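Local coordinates for protein 4-alpha-glucanotransferase (Corynebacterium glutamicum, PDB 5B68) that is an amylomaltase, a 4-alpha-glucanotransferase built on a TIM-barrel-type domain with a beta-sandwich domain near its N-terminus, at residues V557-E570 / V651-P663. Numbering follows the deposited sequence.
Sequences VTTHDLPPTAGYLE and VDMVGEKRAQNQP. With SO4 (sulfate ion), chain E.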
ATOM      1  N   VAL A 557       2.026 -17.790   8.129  1.00 21.93           N
ATOM      2  CA  VAL A 557       1.051 -18.892   8.143  1.00 24.33           C
ATOM      3  C   VAL A 557      -0.220 -18.361   7.522  1.00 26.31           C
ATOM      4  O   VAL A 557      -0.878 -19.035   6.750  1.00 25.73           O
ATOM      5  CB  VAL A 557       0.738 -19.378   9.553  1.00 24.45           C
ATOM      6  CG1 VAL A 557      -0.390 -20.407   9.534  1.00 26.43           C
ATOM      7  CG2 VAL A 557       2.000 -19.872  10.247  1.00 27.05           C
ATOM      8  N   THR A 558      -0.595 -17.151   7.914  1.00 22.90           N
ATOM      9  CA  THR A 558      -1.886 -16.597   7.566  1.00 25.06           C
ATOM     10  C   THR A 558      -1.809 -15.075   7.312  1.00 24.69           C
ATOM     11  O   THR A 558      -0.736 -14.561   7.246  1.00 25.44           O
ATOM     12  CB  THR A 558      -2.931 -16.953   8.615  1.00 27.34           C
ATOM     13  OG1 THR A 558      -4.249 -16.702   8.095  1.00 26.66           O
ATOM     14  CG2 THR A 558      -2.711 -16.206   9.913  1.00 25.25           C
ATOM     15  N   THR A 559      -2.932 -14.435   7.027  1.00 23.54           N
ATOM     16  CA  THR A 559      -2.964 -12.983   6.706  1.00 26.18           C
ATOM     17  C   THR A 559      -4.281 -12.462   7.199  1.00 24.21           C
ATOM     18  O   THR A 559      -5.166 -13.224   7.521  1.00 24.52           O
ATOM     19  CB  THR A 559      -2.949 -12.589   5.207  1.00 29.41           C
ATOM     20  OG1 THR A 559      -4.164 -12.997   4.584  1.00 34.83           O
ATOM     21  CG2 THR A 559      -1.791 -13.150   4.505  1.00 34.89           C
ATOM     22  N   HIS A 560      -4.404 -11.163   7.170  1.00 26.33           N
ATOM     23  CA  HIS A 560      -5.613 -10.454   7.593  1.00 28.52           C
ATOM     24  C   HIS A 560      -6.841 -10.796   6.736  1.00 27.02           C
ATOM     25  O   HIS A 560      -7.939 -10.529   7.179  1.00 29.32           O
ATOM     26  CB  HIS A 560      -5.353  -8.910   7.581  1.00 30.19           C
ATOM     27  CG  HIS A 560      -4.983  -8.393   6.238  1.00 27.91           C
ATOM     28  ND1 HIS A 560      -3.701  -8.408   5.744  1.00 30.34           N
ATOM     29  CD2 HIS A 560      -5.770  -7.953   5.222  1.00 30.55           C
ATOM     30  CE1 HIS A 560      -3.702  -7.957   4.501  1.00 31.70           C
ATOM     31  NE2 HIS A 560      -4.954  -7.690   4.158  1.00 31.27           N
ATOM     32  N   ASP A 561      -6.655 -11.357   5.549  1.00 26.13           N
ATOM     33  CA  ASP A 561      -7.798 -11.748   4.718  1.00 28.74           C
ATOM     34  C   ASP A 561      -8.263 -13.214   4.954  1.00 35.52           C
ATOM     35  O   ASP A 561      -9.138 -13.684   4.232  1.00 36.06           O
ATOM     36  CB  ASP A 561      -7.472 -11.563   3.225  1.00 31.41           C
ATOM     37  CG  ASP A 561      -7.416 -10.078   2.796  1.00 28.83           C
ATOM     38  OD1 ASP A 561      -8.179  -9.295   3.339  1.00 27.63           O
ATOM     39  OD2 ASP A 561      -6.637  -9.740   1.900  1.00 30.54           O
ATOM     40  N   LEU A 562      -7.660 -13.941   5.899  1.00 34.02           N
ATOM     41  CA  LEU A 562      -8.060 -15.321   6.205  1.00 34.64           C
ATOM     42  C   LEU A 562      -8.527 -15.410   7.635  1.00 33.94           C
ATOM     43  O   LEU A 562      -8.195 -14.563   8.502  1.00 35.46           O
ATOM     44  CB  LEU A 562      -6.879 -16.275   6.028  1.00 37.65           C
ATOM     45  CG  LEU A 562      -6.585 -16.587   4.594  1.00 41.83           C
ATOM     46  CD1 LEU A 562      -5.199 -17.196   4.451  1.00 44.21           C
ATOM     47  CD2 LEU A 562      -7.655 -17.522   4.051  1.00 41.81           C
ATOM     48  N   PRO A 563      -9.301 -16.439   7.940  1.00 37.56           N
ATOM     49  CA  PRO A 563      -9.552 -16.643   9.379  1.00 36.05           C
ATOM     50  C   PRO A 563      -8.214 -16.974  10.091  1.00 28.35           C
ATOM     51  O   PRO A 563      -7.359 -17.593   9.492  1.00 31.81           O
ATOM     52  CB  PRO A 563     -10.506 -17.848   9.383  1.00 39.06           C
ATOM     53  CG  PRO A 563     -11.178 -17.780   8.052  1.00 41.35           C
ATOM     54  CD  PRO A 563     -10.038 -17.423   7.120  1.00 40.41           C
ATOM     55  N   PRO A 564      -8.015 -16.463  11.288  1.00 29.47           N
ATOM     56  CA  PRO A 564      -6.844 -16.860  12.072  1.00 26.14           C
ATOM     57  C   PRO A 564      -6.740 -18.368  12.230  1.00 29.80           C
ATOM     58  O   PRO A 564      -7.724 -19.078  12.056  1.00 29.49           O
ATOM     59  CB  PRO A 564      -7.081 -16.224  13.380  1.00 27.29           C
ATOM     60  CG  PRO A 564      -7.852 -14.976  13.039  1.00 33.47           C
ATOM     61  CD  PRO A 564      -8.824 -15.473  12.017  1.00 31.63           C
ATOM     62  N   THR A 565      -5.540 -18.834  12.470  1.00 26.22           N
ATOM     63  CA  THR A 565      -5.256 -20.279  12.373  1.00 26.96           C
ATOM     64  C   THR A 565      -6.113 -21.115  13.323  1.00 25.48           C
ATOM     65  O   THR A 565      -6.490 -22.228  12.939  1.00 29.63           O
ATOM     66  CB  THR A 565      -3.805 -20.513  12.586  1.00 25.95           C
ATOM     67  OG1 THR A 565      -3.079 -19.695  11.678  1.00 29.07           O
ATOM     68  CG2 THR A 565      -3.402 -21.974  12.332  1.00 26.50           C
ATOM     69  N   ALA A 566      -6.478 -20.603  14.493  1.00 25.59           N
ATOM     70  CA  ALA A 566      -7.337 -21.400  15.387  1.00 30.32           C
ATOM     71  C   ALA A 566      -8.698 -21.644  14.731  1.00 37.15           C
ATOM     72  O   ALA A 566      -9.297 -22.717  14.892  1.00 35.27           O
ATOM     73  CB  ALA A 566      -7.531 -20.755  16.732  1.00 29.79           C
ATOM     74  N   GLY A 567      -9.204 -20.637  14.024  1.00 34.03           N
ATOM     75  CA  GLY A 567     -10.461 -20.792  13.230  1.00 34.45           C
ATOM     76  C   GLY A 567     -10.292 -21.618  11.982  1.00 31.06           C
ATOM     77  O   GLY A 567     -11.119 -22.511  11.696  1.00 29.81           O
ATOM     78  N   TYR A 568      -9.191 -21.381  11.271  1.00 30.63           N
ATOM     79  CA  TYR A 568      -8.886 -22.058  10.044  1.00 29.37           C
ATOM     80  C   TYR A 568      -8.743 -23.581  10.280  1.00 32.51           C
ATOM     81  O   TYR A 568      -9.273 -24.362   9.542  1.00 29.46           O
ATOM     82  CB  TYR A 568      -7.605 -21.522   9.439  1.00 27.42           C
ATOM     83  CG  TYR A 568      -7.412 -21.869   8.024  1.00 30.78           C
ATOM     84  CD1 TYR A 568      -7.036 -23.144   7.641  1.00 31.29           C
ATOM     85  CD2 TYR A 568      -7.650 -20.936   7.009  1.00 32.10           C
ATOM     86  CE1 TYR A 568      -6.865 -23.479   6.321  1.00 34.49           C
ATOM     87  CE2 TYR A 568      -7.457 -21.272   5.674  1.00 35.31           C
ATOM     88  CZ  TYR A 568      -7.088 -22.550   5.336  1.00 37.51           C
ATOM     89  OH  TYR A 568      -6.889 -22.930   4.019  1.00 40.63           O
ATOM     90  N   LEU A 569      -8.004 -23.979  11.312  1.00 30.84           N
ATOM     91  CA  LEU A 569      -7.916 -25.407  11.693  1.00 29.92           C
ATOM     92  C   LEU A 569      -9.280 -26.074  11.894  1.00 33.79           C
ATOM     93  O   LEU A 569      -9.403 -27.273  11.618  1.00 32.71           O
ATOM     94  CB  LEU A 569      -7.066 -25.567  12.981  1.00 31.78           C
ATOM     95  CG  LEU A 569      -5.546 -25.396  12.765  1.00 28.75           C
ATOM     96  CD1 LEU A 569      -4.756 -25.128  14.060  1.00 26.30           C
ATOM     97  CD2 LEU A 569      -4.929 -26.554  12.001  1.00 29.59           C
ATOM     98  N   GLU A 570     -10.272 -25.315  12.369  1.00 35.01           N
ATOM     99  CA  GLU A 570     -11.579 -25.861  12.707  1.00 41.38           C
ATOM    100  C   GLU A 570     -12.626 -25.649  11.590  1.00 47.23           C
ATOM    101  O   GLU A 570     -13.824 -25.783  11.835  1.00 45.06           O
ATOM    102  CB  GLU A 570     -12.018 -25.353  14.116  1.00 46.85           C
ATOM    103  CG  GLU A 570     -11.308 -26.119  15.249  1.00 56.53           C
ATOM    104  CD  GLU A 570     -11.001 -25.289  16.504  1.00 67.58           C
ATOM    105  OE1 GLU A 570     -11.990 -24.846  17.151  1.00 67.66           O
ATOM    106  OE2 GLU A 570      -9.780 -25.097  16.861  1.00 61.09           O
ATOM    107  N   VAL A 651      -2.976 -12.411  16.097  1.00 18.07           N
ATOM    108  CA  VAL A 651      -4.208 -13.177  16.343  1.00 19.23           C
ATOM    109  C   VAL A 651      -3.895 -14.628  16.710  1.00 19.83           C
ATOM    110  O   VAL A 651      -4.633 -15.224  17.501  1.00 22.64           O
ATOM    111  CB  VAL A 651      -5.182 -13.186  15.116  1.00 20.05           C
ATOM    112  CG1 VAL A 651      -5.825 -11.820  14.951  1.00 22.98           C
ATOM    113  CG2 VAL A 651      -4.547 -13.629  13.818  1.00 21.04           C
ATOM    114  N   ASP A 652      -2.889 -15.190  16.067  1.00 19.70           N
ATOM    115  CA  ASP A 652      -2.511 -16.600  16.297  1.00 20.46           C
ATOM    116  C   ASP A 652      -1.787 -16.795  17.627  1.00 25.00           C
ATOM    117  O   ASP A 652      -1.733 -17.925  18.116  1.00 25.14           O
ATOM    118  CB  ASP A 652      -1.613 -17.128  15.157  1.00 19.70           C
ATOM    119  CG  ASP A 652      -2.391 -17.418  13.906  1.00 20.72           C
ATOM    120  OD1 ASP A 652      -3.627 -17.312  13.985  1.00 26.06           O
ATOM    121  OD2 ASP A 652      -1.795 -17.791  12.893  1.00 25.86           O
ATOM    122  N   MET A 653      -1.272 -15.721  18.227  1.00 20.75           N
ATOM    123  CA  MET A 653      -0.604 -15.784  19.508  1.00 20.23           C
ATOM    124  C   MET A 653      -1.602 -15.826  20.666  1.00 23.54           C
ATOM    125  O   MET A 653      -1.224 -16.184  21.783  1.00 23.43           O
ATOM    126  CB  MET A 653       0.426 -14.639  19.670  1.00 20.82           C
ATOM    127  CG  MET A 653       1.403 -14.559  18.557  1.00 19.46           C
ATOM    128  SD  MET A 653       2.628 -13.262  18.760  1.00 21.09           S
ATOM    129  CE  MET A 653       4.020 -14.138  19.519  1.00 25.12           C
ATOM    130  N   VAL A 654      -2.875 -15.465  20.435  1.00 21.75           N
ATOM    131  CA  VAL A 654      -3.832 -15.412  21.520  1.00 22.93           C
ATOM    132  C   VAL A 654      -5.035 -16.354  21.322  1.00 23.77           C
ATOM    133  O   VAL A 654      -5.924 -16.367  22.155  1.00 26.27           O
ATOM    134  CB  VAL A 654      -4.337 -13.966  21.743  1.00 24.93           C
ATOM    135  CG1 VAL A 654      -3.186 -13.046  22.018  1.00 24.33           C
ATOM    136  CG2 VAL A 654      -5.083 -13.488  20.521  1.00 24.82           C
ATOM    137  N   GLY A 655      -5.063 -17.105  20.217  1.00 24.11           N
ATOM    138  CA  GLY A 655      -6.115 -18.066  19.916  1.00 27.45           C
ATOM    139  C   GLY A 655      -7.355 -17.505  19.280  1.00 27.21           C
ATOM    140  O   GLY A 655      -8.389 -18.116  19.342  1.00 28.26           O
ATOM    141  N   GLU A 656      -7.269 -16.284  18.730  1.00 23.99           N
ATOM    142  CA  GLU A 656      -8.425 -15.645  18.000  1.00 24.99           C
ATOM    143  C   GLU A 656      -9.024 -16.623  16.962  1.00 24.14           C
ATOM    144  O   GLU A 656      -8.290 -17.217  16.155  1.00 23.82           O
ATOM    145  CB  GLU A 656      -7.853 -14.369  17.313  1.00 24.84           C
ATOM    146  CG  GLU A 656      -8.774 -13.586  16.451  1.00 25.94           C
ATOM    147  CD  GLU A 656      -9.829 -12.878  17.241  1.00 28.07           C
ATOM    148  OE1 GLU A 656     -10.901 -13.520  17.414  1.00 30.82           O
ATOM    149  OE2 GLU A 656      -9.629 -11.709  17.708  1.00 26.81           O
ATOM    150  N   LYS A 657     -10.334 -16.740  16.963  1.00 28.02           N
ATOM    151  CA  LYS A 657     -11.023 -17.515  15.910  1.00 35.18           C
ATOM    152  C   LYS A 657     -11.734 -16.665  14.833  1.00 33.64           C
ATOM    153  O   LYS A 657     -12.059 -17.213  13.774  1.00 33.60           O
ATOM    154  CB  LYS A 657     -12.009 -18.513  16.523  1.00 39.79           C
ATOM    155  CG  LYS A 657     -11.277 -19.689  17.164  1.00 47.13           C
ATOM    156  CD  LYS A 657     -12.164 -20.612  17.980  1.00 54.43           C
ATOM    157  CE  LYS A 657     -11.282 -21.684  18.617  1.00 64.26           C
ATOM    158  NZ  LYS A 657     -11.990 -22.474  19.661  1.00 72.23           N
ATOM    159  N   ARG A 658     -12.029 -15.388  15.134  1.00 36.56           N
ATOM    160  CA  ARG A 658     -12.759 -14.489  14.193  1.00 34.32           C
ATOM    161  C   ARG A 658     -11.882 -13.816  13.084  1.00 33.98           C
ATOM    162  O   ARG A 658     -10.883 -13.146  13.397  1.00 28.87           O
ATOM    163  CB  ARG A 658     -13.490 -13.438  14.986  1.00 36.52           C
ATOM    164  CG  ARG A 658     -14.423 -14.015  16.026  1.00 36.28           C
ATOM    165  CD  ARG A 658     -15.473 -13.026  16.440  1.00 41.53           C
ATOM    166  NE  ARG A 658     -15.019 -12.056  17.437  1.00 42.91           N
ATOM    167  CZ  ARG A 658     -15.783 -11.054  17.894  1.00 43.12           C
ATOM    168  NH1 ARG A 658     -15.331 -10.214  18.805  1.00 39.55           N
ATOM    169  NH2 ARG A 658     -17.036 -10.887  17.444  1.00 48.07           N
ATOM    170  N   ALA A 659     -12.279 -14.013  11.802  1.00 31.33           N
ATOM    171  CA  ALA A 659     -11.716 -13.306  10.637  1.00 29.11           C
ATOM    172  C   ALA A 659     -11.902 -11.817  10.777  1.00 26.72           C
ATOM    173  O   ALA A 659     -12.909 -11.336  11.341  1.00 30.80           O
ATOM    174  CB  ALA A 659     -12.298 -13.788   9.322  1.00 31.03           C
ATOM    175  N   GLN A 660     -10.861 -11.081  10.379  1.00 26.26           N
ATOM    176  CA  GLN A 660     -10.935  -9.623  10.413  1.00 27.29           C
ATOM    177  C   GLN A 660     -11.689  -9.126   9.161  1.00 25.60           C
ATOM    178  O   GLN A 660     -12.423  -8.121   9.238  1.00 26.48           O
ATOM    179  CB  GLN A 660      -9.525  -9.021  10.394  1.00 24.03           C
ATOM    180  CG  GLN A 660      -9.483  -7.494  10.633  1.00 23.51           C
ATOM    181  CD  GLN A 660     -10.100  -7.028  11.918  1.00 22.37           C
ATOM    182  OE1 GLN A 660     -11.199  -6.461  11.923  1.00 23.34           O
ATOM    183  NE2 GLN A 660      -9.388  -7.223  13.066  1.00 22.48           N
ATOM    184  N   ASN A 661     -11.403  -9.769   8.051  1.00 26.37           N
ATOM    185  CA  ASN A 661     -12.016  -9.437   6.752  1.00 31.90           C
ATOM    186  C   ASN A 661     -12.412 -10.721   6.053  1.00 33.66           C
ATOM    187  O   ASN A 661     -11.610 -11.681   6.030  1.00 32.08           O
ATOM    188  CB  ASN A 661     -10.988  -8.704   5.875  1.00 30.10           C
ATOM    189  CG  ASN A 661     -11.572  -8.236   4.507  1.00 29.14           C
ATOM    190  OD1 ASN A 661     -12.666  -7.698   4.451  1.00 28.36           O
ATOM    191  ND2 ASN A 661     -10.819  -8.426   3.438  1.00 29.99           N
ATOM    192  N   GLN A 662     -13.619 -10.753   5.465  1.00 32.69           N
ATOM    193  CA  GLN A 662     -13.995 -11.848   4.542  1.00 38.12           C
ATOM    194  C   GLN A 662     -14.019 -11.224   3.142  1.00 38.11           C
ATOM    195  O   GLN A 662     -14.928 -10.438   2.873  1.00 40.55           O
ATOM    196  CB  GLN A 662     -15.361 -12.459   4.918  1.00 37.21           C
ATOM    197  CG  GLN A 662     -15.808 -13.522   3.941  1.00 42.09           C
ATOM    198  CD  GLN A 662     -14.792 -14.637   3.817  1.00 44.30           C
ATOM    199  OE1 GLN A 662     -14.180 -14.846   2.765  1.00 47.20           O
ATOM    200  NE2 GLN A 662     -14.557 -15.322   4.926  1.00 49.25           N
ATOM    201  N   PRO A 663     -12.992 -11.489   2.287  1.00 38.09           N
ATOM    202  CA  PRO A 663     -12.968 -10.809   0.971  1.00 42.98           C
ATOM    203  C   PRO A 663     -14.244 -11.043   0.167  1.00 48.08           C
ATOM    204  O   PRO A 663     -14.895 -12.100   0.338  1.00 41.37           O
ATOM    205  CB  PRO A 663     -11.722 -11.410   0.269  1.00 43.62           C
ATOM    206  CG  PRO A 663     -10.790 -11.655   1.418  1.00 41.64           C
ATOM    207  CD  PRO A 663     -11.679 -12.144   2.546  1.00 42.53           C
TER
HETATM  208  S   SO4 E 804     -12.258  -7.033  -0.140  1.00 56.25           S
HETATM  209  O1  SO4 E 804     -11.642  -6.639   1.157  1.00 56.66           O
HETATM  210  O2  SO4 E 804     -11.928  -5.951  -1.086  1.00 55.80           O
HETATM  211  O3  SO4 E 804     -11.656  -8.305  -0.601  1.00 62.54           O
HETATM  212  O4  SO4 E 804     -13.698  -7.283  -0.005  1.00 42.53           O
HETATM  213  O   HOH W   1      -8.506 -12.068   9.481  1.00 27.37           O
HETATM  214  O   HOH W   2     -11.369 -14.538   5.832  1.00 38.22           O
HETATM  215  O   HOH W   3      -5.546 -18.197  15.783  1.00 26.55           O
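The segments that leave the C-terminal ends of two neighbouring parallel strands of the barrel, 553-556 and 645-649, pack together here; D652, in the short helix 650-654, grips the start of helix 565-569. D652 OD1 accepts from T565 N on its syn side at 2.9 Å, while OD2 takes the T565 hydroxyl, OG1, at 2.6 Å from above the carboxylate plane. T565 OG1 lies beside its own backbone N (chi1 -54°), which lets amide and hydroxyl share one carboxylate. A water bonded to D652 OD1, A566 N and E656 O extends this grip to a second amide of the helix's first turn. The ring of P564, the N-cap residue, wedges between V651 and the 656-658 backbone: its CG lies 3.7 Å from V651 CG2, and its CD meets R658 O at 3.4 Å. Beyond the helix, K657 reaches out along its extended chain to a weak salt bridge, NZ to E570 OE1 at 3.5 Å. At the other end, N661 ND2 donates to D561 OD1 (2.8 Å, 163°), rising out of the carboxylate plane, and also to O1 of a sulfate ion. The P663 ring packs against D561, CG to CB 3.8 Å. N661 probably helps to orient the D561 carboxylate; D561 OD2 and H560 NE2 hydrogen-bond a BTB molecule, like the sulfate probably from the crystallisation liquor, consistent with a pocket at the C-terminal strand ends, where TIM barrels carry their active sites.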